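Local atomic coordinates of inorganic pyrophosphatase (Thermus thermophilus, PDB entry 2PRD), a protein that probably catalyses the magnesium-dependent hydrolysis of inorganic pyrophosphate to two phosphate ions, as a homohexamer of the soluble PPase family. Residues V44-Q49 / A141-K146. Residues are numbered along the deposited sequence; the frame is centred on the assembly and turned at random.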
loop_
_atom_site.group_PDB
_atom_site.type_symbol
_atom_site.label_atom_id
_atom_site.label_comp_id
_atom_site.label_asym_id
_atom_site.label_seq_id
_atom_site.Cartn_x
_atom_site.Cartn_y
_atom_site.Cartn_z
ATOM N N VAL A 44 -16.360 10.129 5.401
ATOM C CA VAL A 44 -15.249 9.302 5.905
ATOM C C VAL A 44 -15.769 8.684 7.197
ATOM O O VAL A 44 -16.288 9.411 8.032
ATOM C CB VAL A 44 -13.994 10.138 6.144
ATOM C CG1 VAL A 44 -12.781 9.329 6.580
ATOM C CG2 VAL A 44 -13.618 10.891 4.876
ATOM N N LEU A 45 -15.710 7.369 7.319
ATOM C CA LEU A 45 -16.202 6.683 8.538
ATOM C C LEU A 45 -15.459 7.287 9.734
ATOM O O LEU A 45 -14.243 7.416 9.649
ATOM C CB LEU A 45 -15.944 5.194 8.414
ATOM C CG LEU A 45 -16.525 4.364 7.302
ATOM C CD1 LEU A 45 -16.062 2.904 7.477
ATOM C CD2 LEU A 45 -18.061 4.420 7.284
ATOM N N PRO A 46 -16.209 7.599 10.803
ATOM C CA PRO A 46 -15.622 8.223 11.965
ATOM C C PRO A 46 -14.778 7.340 12.869
ATOM O O PRO A 46 -13.981 7.898 13.638
ATOM C CB PRO A 46 -16.814 8.878 12.633
ATOM C CG PRO A 46 -17.984 7.971 12.263
ATOM C CD PRO A 46 -17.679 7.477 10.869
ATOM N N GLY A 47 -14.940 6.026 12.771
ATOM C CA GLY A 47 -14.193 5.115 13.634
ATOM C C GLY A 47 -13.038 4.487 12.921
ATOM O O GLY A 47 -12.994 4.660 11.702
ATOM N N ALA A 48 -12.166 3.802 13.681
ATOM C CA ALA A 48 -11.003 3.207 12.951
ATOM C C ALA A 48 -11.453 1.909 12.333
ATOM O O ALA A 48 -11.105 0.817 12.827
ATOM C CB ALA A 48 -9.933 3.019 14.051
ATOM N N GLN A 49 -12.253 1.998 11.274
ATOM C CA GLN A 49 -12.809 0.905 10.532
ATOM C C GLN A 49 -12.715 1.057 9.034
ATOM O O GLN A 49 -12.414 2.122 8.491
ATOM C CB GLN A 49 -14.368 0.781 10.825
ATOM C CG GLN A 49 -14.554 0.714 12.333
ATOM C CD GLN A 49 -16.000 0.769 12.763
ATOM O OE1 GLN A 49 -16.654 -0.264 12.911
ATOM N NE2 GLN A 49 -16.486 1.982 12.987
ATOM N N ALA A 141 -22.059 4.018 15.027
ATOM C CA ALA A 141 -22.054 4.301 16.449
ATOM C C ALA A 141 -21.625 5.719 16.733
ATOM O O ALA A 141 -22.299 6.293 17.625
ATOM C CB ALA A 141 -21.337 3.248 17.273
ATOM N N LEU A 142 -20.655 6.302 16.065
ATOM C CA LEU A 142 -20.213 7.683 16.276
ATOM C C LEU A 142 -21.074 8.729 15.576
ATOM O O LEU A 142 -20.843 9.949 15.643
ATOM C CB LEU A 142 -18.728 7.820 15.871
ATOM C CG LEU A 142 -17.817 6.933 16.734
ATOM C CD1 LEU A 142 -16.397 6.887 16.309
ATOM C CD2 LEU A 142 -17.845 7.510 18.166
ATOM N N GLU A 143 -22.119 8.252 14.922
ATOM C CA GLU A 143 -23.077 9.069 14.209
ATOM C C GLU A 143 -24.482 8.946 14.768
ATOM O O GLU A 143 -25.448 9.223 14.054
ATOM C CB GLU A 143 -23.098 8.625 12.736
ATOM C CG GLU A 143 -22.030 9.409 11.953
ATOM C CD GLU A 143 -21.791 8.686 10.638
ATOM O OE1 GLU A 143 -22.450 7.643 10.489
ATOM O OE2 GLU A 143 -20.984 9.173 9.843
ATOM N N ALA A 144 -24.558 8.546 16.011
ATOM C CA ALA A 144 -25.789 8.388 16.762
ATOM C C ALA A 144 -26.425 9.764 17.018
ATOM O O ALA A 144 -27.634 9.946 16.855
ATOM C CB ALA A 144 -25.517 7.768 18.133
ATOM N N LYS A 145 -25.563 10.667 17.438
ATOM C CA LYS A 145 -25.898 12.051 17.755
ATOM C C LYS A 145 -26.290 12.800 16.486
ATOM O O LYS A 145 -26.517 14.013 16.522
ATOM C CB LYS A 145 -24.678 12.741 18.392
ATOM C CG LYS A 145 -23.507 12.898 17.419
ATOM C CD LYS A 145 -22.334 13.613 18.086
ATOM C CE LYS A 145 -21.027 13.370 17.331
ATOM N NZ LYS A 145 -20.667 11.914 17.348
ATOM N N LYS A 146 -26.311 12.037 15.408
ATOM C CA LYS A 146 -26.685 12.521 14.073
ATOM C C LYS A 146 -27.892 11.731 13.569
ATOM O O LYS A 146 -28.318 11.809 12.415
ATOM C CB LYS A 146 -25.497 12.524 13.115
ATOM C CG LYS A 146 -24.312 13.320 13.649
ATOM C CD LYS A 146 -23.298 13.703 12.580
ATOM C CE LYS A 146 -22.455 14.891 13.058
ATOM N NZ LYS A 146 -21.304 15.205 12.161
#
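Pro46 meets Leu142 and Glu143 where two loops of the soluble pyrophosphatase fold come together, one leading from strand 38-44 to strand 54-57 and the other from helix 126-138 to strand 150-156. The contact lies beside Arg43 and Tyr139, both predicted to bind substrate, and neighbouring subunits of the hexamer also pack against it. The proline ring and the leucine chain run past each other in opposite directions, with Pro46 CG 3.7 Å from Leu142 CB and Pro46 CB 3.9 Å from that same carbon. Leu142 holds CG anti to its carbonyl carbon (chi1 -62°), which carries the branch onward along the 44-49 backbone. There Leu142 CD1 rests 3.7 Å from Pro46 O and 3.9 Å from Gly47 CA. His134 of the second subunit packs on Leu142 as well, while Gln113 of the third touches both Pro46 and Glu143.

Glu143 reaches the proline differently, its side chain crossing the ring at about a right angle and extended beyond CG (chi2 164°). No hydrogen bond links 44-49 to 141-146; the carboxylate touches the ring through van der Waals contact, and its OE2 forms a salt bridge with Arg43. This second-shell pairing probably helps to position the arginine. Within 141-146, Lys145 folds back so that its NZ donates to Leu142 O over 2.6 Å, tilted 33° from the carbonyl plane, and the same ammonium group bonds Gln130 of the second subunit. Glu143 OE2 lies 3.9 Å from Pro46 CD.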